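Putative sensory box/GGDEF family protein (Vibrio parahaemolyticus, PDB 3LID) probably senses a signal through the extracellular double-PDC (Cache) region described here and probably makes cyclic di-GMP from GTP through its GGDEF domain. Local coordinates at residues F199-P204 against R208-I213; W230-S235 against I248-I253; Y121-D126 against Q165-L170. All blocks are in the same frame, centred on the assembly; numbering follows the deposited sequence.

Interaction 1 of 3, residues F199-P204 against R208-I213; sequences FYIASP and RLYGDI. With EDO (1,2-ethanediol), chain H.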
# COMPACT_ATOMS: atom_id res chain seq x y z
N PHE A 199 -2.69 -10.84 9.39
CA PHE A 199 -2.04 -11.45 8.27
C PHE A 199 -1.03 -10.50 7.64
O PHE A 199 -1.16 -9.27 7.76
CB PHE A 199 -3.11 -11.84 7.21
CG PHE A 199 -3.96 -13.02 7.66
CD1 PHE A 199 -3.40 -14.29 7.62
CD2 PHE A 199 -5.24 -12.82 8.06
CE1 PHE A 199 -4.21 -15.40 8.05
CE2 PHE A 199 -6.06 -13.95 8.51
CZ PHE A 199 -5.45 -15.19 8.45
N TYR A 200 -0.07 -11.06 6.94
CA TYR A 200 1.05 -10.31 6.37
C TYR A 200 0.75 -9.80 4.98
O TYR A 200 0.24 -10.58 4.13
CB TYR A 200 2.25 -11.20 6.26
CG TYR A 200 2.92 -11.48 7.62
CD1 TYR A 200 4.12 -10.90 7.93
CD2 TYR A 200 2.36 -12.44 8.50
CE1 TYR A 200 4.78 -11.16 9.18
CE2 TYR A 200 3.00 -12.69 9.75
CZ TYR A 200 4.20 -12.08 10.03
OH TYR A 200 4.84 -12.39 11.24
N ILE A 201 1.09 -8.53 4.72
CA ILE A 201 0.97 -8.03 3.33
C ILE A 201 2.32 -7.60 2.79
O ILE A 201 2.43 -7.17 1.61
CB ILE A 201 -0.04 -6.89 3.21
CG1 ILE A 201 0.29 -5.73 4.16
CG2 ILE A 201 -1.46 -7.39 3.46
CD1 ILE A 201 -0.58 -4.52 3.83
N ALA A 202 3.38 -7.66 3.59
CA ALA A 202 4.69 -7.48 3.04
C ALA A 202 5.70 -8.18 3.92
O ALA A 202 5.61 -8.09 5.15
CB ALA A 202 5.04 -5.95 2.94
N SER A 203 6.69 -8.80 3.27
CA SER A 203 7.70 -9.55 4.00
C SER A 203 8.85 -9.91 3.06
O SER A 203 8.61 -10.13 1.86
CB SER A 203 7.06 -10.81 4.61
OG SER A 203 8.03 -11.58 5.27
N PRO A 204 10.10 -10.03 3.59
CA PRO A 204 11.16 -10.57 2.71
C PRO A 204 10.81 -12.01 2.40
O PRO A 204 11.25 -12.56 1.39
CB PRO A 204 12.47 -10.38 3.53
CG PRO A 204 12.00 -10.26 4.95
CD PRO A 204 10.63 -9.58 4.88
N ARG A 208 4.83 -16.04 3.17
CA ARG A 208 3.89 -15.83 4.26
C ARG A 208 2.81 -14.80 3.94
O ARG A 208 2.00 -14.48 4.79
CB ARG A 208 4.63 -15.42 5.54
CG ARG A 208 5.33 -14.10 5.45
CD ARG A 208 6.01 -13.74 6.83
NE ARG A 208 6.86 -14.84 7.28
CZ ARG A 208 7.58 -14.84 8.41
NH1 ARG A 208 8.33 -15.89 8.71
NH2 ARG A 208 7.61 -13.80 9.22
N LEU A 209 2.77 -14.32 2.70
CA LEU A 209 1.79 -13.21 2.41
C LEU A 209 0.36 -13.65 2.21
O LEU A 209 0.11 -14.66 1.50
CB LEU A 209 2.23 -12.39 1.19
CG LEU A 209 3.63 -11.87 1.30
CD1 LEU A 209 4.04 -11.01 0.08
CD2 LEU A 209 3.75 -11.02 2.61
N TYR A 210 -0.61 -12.86 2.71
CA TYR A 210 -2.02 -12.92 2.31
C TYR A 210 -2.66 -14.25 2.71
O TYR A 210 -3.48 -14.84 1.95
CB TYR A 210 -2.22 -12.75 0.78
CG TYR A 210 -1.25 -11.83 0.13
CD1 TYR A 210 -1.13 -10.49 0.56
CD2 TYR A 210 -0.51 -12.22 -0.99
CE1 TYR A 210 -0.23 -9.63 -0.09
CE2 TYR A 210 0.38 -11.37 -1.63
CZ TYR A 210 0.48 -10.06 -1.20
OH TYR A 210 1.35 -9.19 -1.77
N GLY A 211 -2.41 -14.61 3.97
CA GLY A 211 -2.98 -15.86 4.52
C GLY A 211 -4.46 -15.79 4.69
O GLY A 211 -5.08 -16.82 5.01
N ASP A 212 -5.07 -14.62 4.58
CA ASP A 212 -6.51 -14.47 4.68
C ASP A 212 -7.14 -14.83 3.32
O ASP A 212 -8.34 -15.01 3.22
CB ASP A 212 -6.97 -13.07 5.18
CG ASP A 212 -6.17 -11.90 4.55
OD1 ASP A 212 -5.15 -12.15 3.86
OD2 ASP A 212 -6.60 -10.78 4.79
N ILE A 213 -6.30 -14.90 2.32
CA ILE A 213 -6.78 -15.19 0.92
C ILE A 213 -6.29 -16.52 0.41
O ILE A 213 -7.05 -17.18 -0.28
CB ILE A 213 -6.26 -14.12 -0.06
CG1 ILE A 213 -6.65 -12.72 0.42
CG2 ILE A 213 -6.89 -14.35 -1.50
CD1 ILE A 213 -8.09 -12.43 0.72
C1 EDO H . -4.75 -9.60 1.28
O1 EDO H . -4.07 -9.92 2.55
C2 EDO H . -4.45 -8.15 0.94
O2 EDO H . -5.14 -7.30 1.87
O HOH W 1 -0.41 -13.82 6.01
O HOH W 2 3.18 -7.07 -1.02

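Interaction 2 of 3, residues W230-S235 against I248-I253; sequences WPRVVS and IAFSSI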
# COMPACT_ATOMS: atom_id res chain seq x y z
N TRP A 230 1.43 -10.68 20.14
CA TRP A 230 0.29 -9.99 19.46
C TRP A 230 -0.44 -8.91 20.24
O TRP A 230 -0.62 -7.81 19.74
CB TRP A 230 -0.64 -11.02 18.80
CG TRP A 230 -1.82 -10.50 18.06
CD1 TRP A 230 -3.12 -10.83 18.25
CD2 TRP A 230 -1.77 -9.68 16.84
NE1 TRP A 230 -3.91 -10.20 17.31
CE2 TRP A 230 -3.11 -9.55 16.40
CE3 TRP A 230 -0.72 -9.06 16.12
CZ2 TRP A 230 -3.47 -8.76 15.28
CZ3 TRP A 230 -1.06 -8.29 15.00
CH2 TRP A 230 -2.43 -8.17 14.59
N PRO A 231 -0.82 -9.13 21.52
CA PRO A 231 -1.43 -8.06 22.26
C PRO A 231 -0.60 -6.78 22.36
O PRO A 231 -1.17 -5.69 22.43
CB PRO A 231 -1.62 -8.69 23.71
CG PRO A 231 -1.77 -10.13 23.40
CD PRO A 231 -0.66 -10.38 22.35
N ARG A 232 0.72 -6.90 22.42
CA ARG A 232 1.57 -5.73 22.54
C ARG A 232 1.46 -4.99 21.19
O ARG A 232 1.42 -3.77 21.14
CB ARG A 232 3.03 -6.18 22.78
CG ARG A 232 3.22 -7.17 24.08
CD ARG A 232 3.08 -6.41 25.43
NE ARG A 232 3.24 -7.40 26.55
CZ ARG A 232 2.32 -8.31 26.93
NH1 ARG A 232 1.14 -8.32 26.35
NH2 ARG A 232 2.58 -9.23 27.88
N VAL A 233 1.45 -5.75 20.10
CA VAL A 233 1.38 -5.10 18.75
C VAL A 233 0.05 -4.39 18.62
O VAL A 233 -0.00 -3.22 18.22
CB VAL A 233 1.46 -6.16 17.69
CG1 VAL A 233 1.30 -5.54 16.25
CG2 VAL A 233 2.89 -6.74 17.73
N VAL A 234 -1.04 -5.08 19.02
CA VAL A 234 -2.40 -4.52 18.89
C VAL A 234 -2.60 -3.27 19.72
O VAL A 234 -3.39 -2.40 19.38
CB VAL A 234 -3.42 -5.66 19.21
CG1 VAL A 234 -4.88 -5.17 19.28
CG2 VAL A 234 -3.18 -6.81 18.23
N SER A 235 -1.81 -3.12 20.79
CA SER A 235 -1.87 -1.90 21.58
C SER A 235 -1.55 -0.60 20.77
O SER A 235 -1.89 0.48 21.18
CB SER A 235 -0.90 -2.01 22.76
OG SER A 235 0.41 -1.65 22.45
N ILE A 248 11.08 -9.46 18.48
CA ILE A 248 10.16 -8.76 17.56
C ILE A 248 10.07 -7.32 18.10
O ILE A 248 9.69 -7.09 19.28
CB ILE A 248 8.79 -9.38 17.63
CG1 ILE A 248 8.87 -10.85 17.16
CG2 ILE A 248 7.82 -8.60 16.69
CD1 ILE A 248 7.63 -11.47 17.32
N ALA A 249 10.38 -6.36 17.22
CA ALA A 249 10.16 -4.99 17.51
C ALA A 249 8.96 -4.54 16.64
O ALA A 249 8.82 -5.06 15.52
CB ALA A 249 11.39 -4.14 17.18
N PHE A 250 8.10 -3.72 17.22
CA PHE A 250 6.83 -3.43 16.54
C PHE A 250 6.43 -1.98 16.76
O PHE A 250 6.79 -1.30 17.76
CB PHE A 250 5.72 -4.36 17.08
CG PHE A 250 5.67 -4.43 18.63
CD1 PHE A 250 4.97 -3.49 19.38
CD2 PHE A 250 6.37 -5.47 19.30
CE1 PHE A 250 4.98 -3.56 20.81
CE2 PHE A 250 6.37 -5.53 20.70
CZ PHE A 250 5.69 -4.59 21.42
N SER A 251 5.68 -1.46 15.78
CA SER A 251 5.12 -0.15 15.93
C SER A 251 3.85 -0.19 15.07
O SER A 251 3.61 -1.18 14.35
CB SER A 251 6.07 0.96 15.47
OG SER A 251 6.26 0.79 14.07
N SER A 252 3.07 0.86 15.14
CA SER A 252 1.80 0.95 14.36
C SER A 252 1.66 2.30 13.68
O SER A 252 2.01 3.34 14.30
CB SER A 252 0.57 0.64 15.23
OG SER A 252 0.71 -0.65 15.78
N ILE A 253 1.10 2.29 12.45
CA ILE A 253 0.75 3.60 11.85
C ILE A 253 -0.62 3.49 11.34
O ILE A 253 -1.20 2.36 11.34
CB ILE A 253 1.63 3.95 10.67
CG1 ILE A 253 1.51 2.89 9.61
CG2 ILE A 253 3.10 4.16 11.20
CD1 ILE A 253 2.45 3.20 8.29
O HOH W 3 2.26 -1.41 17.86

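Interaction 3 of 3, residues Y121-D126 against Q165-L170; sequences YAQSLD and QGYLVL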
# COMPACT_ATOMS: atom_id res chain seq x y z
N TYR A 121 -18.87 1.18 -1.79
CA TYR A 121 -18.39 2.19 -0.79
C TYR A 121 -18.21 3.58 -1.45
O TYR A 121 -18.71 4.61 -0.96
CB TYR A 121 -17.09 1.69 -0.15
CG TYR A 121 -16.55 2.74 0.82
CD1 TYR A 121 -17.26 3.06 1.96
CD2 TYR A 121 -15.37 3.42 0.55
CE1 TYR A 121 -16.79 4.05 2.87
CE2 TYR A 121 -14.90 4.43 1.42
CZ TYR A 121 -15.60 4.71 2.57
OH TYR A 121 -15.10 5.72 3.37
N ALA A 122 -17.57 3.60 -2.61
CA ALA A 122 -17.35 4.91 -3.29
C ALA A 122 -18.73 5.59 -3.55
O ALA A 122 -18.82 6.79 -3.47
CB ALA A 122 -16.65 4.66 -4.65
N GLN A 123 -19.74 4.81 -3.87
CA GLN A 123 -21.04 5.40 -4.19
C GLN A 123 -21.61 6.10 -2.98
O GLN A 123 -22.34 7.07 -3.11
CB GLN A 123 -22.03 4.30 -4.56
CG GLN A 123 -21.76 3.64 -5.89
CD GLN A 123 -22.86 2.66 -6.29
OE1 GLN A 123 -22.94 1.55 -5.75
NE2 GLN A 123 -23.68 3.06 -7.26
N SER A 124 -21.36 5.53 -1.79
CA SER A 124 -21.77 6.13 -0.52
C SER A 124 -21.12 7.45 -0.13
O SER A 124 -21.63 8.19 0.74
CB SER A 124 -21.57 5.10 0.62
OG SER A 124 -20.28 5.18 1.18
N LEU A 125 -20.02 7.83 -0.78
CA LEU A 125 -19.31 9.07 -0.51
C LEU A 125 -20.07 10.28 -1.05
O LEU A 125 -20.92 10.14 -1.94
CB LEU A 125 -17.90 9.05 -1.07
CG LEU A 125 -17.03 7.86 -0.56
CD1 LEU A 125 -15.67 7.94 -1.40
CD2 LEU A 125 -16.73 8.02 0.96
N ASP A 126 -19.77 11.44 -0.52
CA ASP A 126 -20.32 12.69 -1.07
C ASP A 126 -19.57 13.11 -2.32
O ASP A 126 -18.46 12.70 -2.54
CB ASP A 126 -20.22 13.82 -0.05
CG ASP A 126 -21.12 13.59 1.16
OD1 ASP A 126 -22.13 12.89 1.08
OD2 ASP A 126 -20.78 14.13 2.20
N GLN A 165 -20.76 12.59 -12.04
CA GLN A 165 -20.37 12.00 -13.34
C GLN A 165 -19.76 10.60 -13.23
O GLN A 165 -19.73 9.83 -14.19
CB GLN A 165 -19.35 12.92 -14.03
CG GLN A 165 -19.95 14.35 -14.24
CD GLN A 165 -21.25 14.27 -15.12
OE1 GLN A 165 -21.17 13.83 -16.27
NE2 GLN A 165 -22.39 14.73 -14.61
N GLY A 166 -19.27 10.29 -12.04
CA GLY A 166 -18.53 9.02 -11.89
C GLY A 166 -17.56 9.16 -10.69
O GLY A 166 -17.70 10.00 -9.84
N TYR A 167 -16.53 8.31 -10.75
CA TYR A 167 -15.60 8.19 -9.62
C TYR A 167 -14.21 8.17 -10.13
O TYR A 167 -13.88 7.40 -11.03
CB TYR A 167 -15.87 6.85 -8.88
CG TYR A 167 -17.32 6.80 -8.43
CD1 TYR A 167 -17.68 7.30 -7.16
CD2 TYR A 167 -18.31 6.28 -9.25
CE1 TYR A 167 -19.04 7.33 -6.75
CE2 TYR A 167 -19.67 6.32 -8.88
CZ TYR A 167 -20.00 6.85 -7.61
OH TYR A 167 -21.32 6.87 -7.23
N LEU A 168 -13.36 8.99 -9.52
CA LEU A 168 -11.90 8.83 -9.72
C LEU A 168 -11.42 7.75 -8.76
O LEU A 168 -11.75 7.80 -7.59
CB LEU A 168 -11.24 10.15 -9.36
CG LEU A 168 -9.73 10.13 -9.37
CD1 LEU A 168 -9.25 9.97 -10.83
CD2 LEU A 168 -9.16 11.48 -8.82
N VAL A 169 -10.63 6.80 -9.26
CA VAL A 169 -10.12 5.72 -8.44
C VAL A 169 -8.64 5.60 -8.71
O VAL A 169 -8.21 5.48 -9.87
CB VAL A 169 -10.76 4.37 -8.83
CG1 VAL A 169 -10.22 3.25 -7.94
CG2 VAL A 169 -12.31 4.45 -8.65
N LEU A 170 -7.85 5.58 -7.63
CA LEU A 170 -6.40 5.47 -7.82
C LEU A 170 -5.92 4.25 -7.06
O LEU A 170 -6.23 4.14 -5.90
CB LEU A 170 -5.70 6.74 -7.18
CG LEU A 170 -6.45 8.06 -7.48
CD1 LEU A 170 -5.81 9.19 -6.67
CD2 LEU A 170 -6.29 8.29 -9.01
O HOH W 4 -23.16 5.77 -8.64

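Interaction 1 of 3, residues F199-P204 against R208-I213
The bulged edge strand 200-202 of the second PDC-type sheet, where Ile201 and Ala202 both face Leu193 in a classic beta bulge, meets the returning loop 208-213 through Phe199 and Tyr200 against Arg208 and Leu209. Tyr210 N gives its hydrogen to Tyr200 O at 2.8 Å (160° at the hydrogen). A bound water completes the backbone link: it accepts from Tyr200 N and Gly211 N and donates to Arg208 O. Arg208 CD sits 3.7 Å from the centroid of the Tyr200 ring, over its face, and the bend at chi3 (53°) carries the guanidinium out above the hydroxyl end of the ring, too far for more than a weak cation-pi attraction, to a salt bridge with Glu192. The Phe199 ring is covered by the Gly211-Asp212 peptide together with Asp212 CB, 3.8 Å from its centroid, with the carboxylate plane turned only 16° from the ring. Leu209 CD2 packs against the backbone of the bulge, 3.5 Å from Ala202 N. A 1,2-ethanediol, probably from the crystallisation liquor, gives a hydrogen bond from O1 to Asp212 OD1 (2.8 Å), while OD2 pairs with Lys195. Strand 189-195 thus matches the charged ends, leaving methylenes and a peptide against the aromatic faces.

Interaction 2 of 3, residues W230-S235 against I248-I253
Phe250, Val233 and Arg232 make most of this helix-on-sheet contact, with the ring of Phe250 rising from strand 246-254 to meet the short helix 230-234. Phe250 CG lies between the backbone N and the carbonyl carbon (chi1 48°), which lifts the ring off the strand and turns one face to the helix, with Val233 N above its rim. Val233 offers a single branch: CG2 rests 3.7 Å from Phe250 CG and also touches CB. At the far end of the ring Phe250 CZ comes to 3.4 Å from Arg232 CB, and CE1 lies 3.6 Å from Arg232 O. Of the Arg232 side chain only CB takes part; its end leads away from the strand. That same residue's carbonyl, Arg232 O, receives the hydroxyl of Ser235 OG at 2.7 Å. Further along the strand a water bridges Val233 O and Ser252 OG, which are themselves too far apart to bond, donating to Val233 O at 2.9 Å and accepting from Ser252 OG at 2.7 Å. Ser252 OG is also hydrogen-bonded to His262 ND1. The helix and strand segments run 30° apart with axes 8.4 Å from each other. Phe250 and Val233 both continue onto strand 260-268, at Ile264 and His262, and Val233 reaches Phe222 of helix 222-225; from the other face of strand 246-254, Ala249 and Ser251 meet the long helix 9-45.

Interaction 3 of 3, residues Y121-D126 against Q165-L170
Tyr167 plugs the first PDC sheet of this Cache-type sensor region into helix 117-124, meeting it at Ala122 and Gln123. Its strand, 163-173, is the middle one of a seven-stranded antiparallel sheet, hydrogen-bonded to strands 79-86 and 150-160. Just before the tyrosine, Gln165 and Gly166 both face Ile158, forming a classic beta bulge. The Tyr167 ring stands out from the sheet with CG anti to the carbonyl carbon (chi1 -58°), and reaches the last turn of the helix with its CD1-CE1 side and hydroxyl. Low on the ring, Tyr167 CD1 meets the methyl Ala122 CB at 3.8 Å. Next comes Tyr167 CE1, 3.3 Å from the carbonyl oxygen Ala122 O, which also accepts from Leu125 N at 3.1 Å as the helix runs out. The hydroxyl touches Gln123: Tyr167 OH is 3.4 Å from Gln123 CA and 3.5 Å from Gln123 CG. The helix end has a second tie at Ser124, whose OG donates to Tyr121 O at 2.7 Å, in the carbonyl plane and on a lone pair. Arg164 gathers the polar groups here, bonding Tyr167 OH and Gln123 O through NH1 and Leu125 O through NH2, so one guanidinium joins the tyrosine to the carbonyls of the helix terminus. Phe119, earlier in the same helix, meets the Tyr167 ring edge-to-face, while on the other side of the sheet Leu168 and Leu170 pack against helix 9-45. The Gln123 amide is turned 82° from the phenol ring, and its NE2 donates at 3.1 Å to a water that lies in the ring plane, 2.6 Å from Tyr167 OH.

Interactions 1 and 2 belong to the same second sheet, their centres about 16 Å apart, whereas interaction 3 sits in the first sheet, with its centre about 28 Å from that of interaction 1 and about 33 Å from that of interaction 2. Interactions 2 and 3 repeat one plan: an aromatic side chain from a strand meets a short helix, with a water joining polar atoms of the two elements, and helix 9-45 packs behind both strands. Interaction 2 is partly buried and mainly apolar; in interaction 3 a buried phenol shares an arginine with the carbonyls of the helix end. Interaction 1, also buried, instead joins a bulged edge strand to a loop, with a direct backbone bond and charges matched by the neighbouring strand.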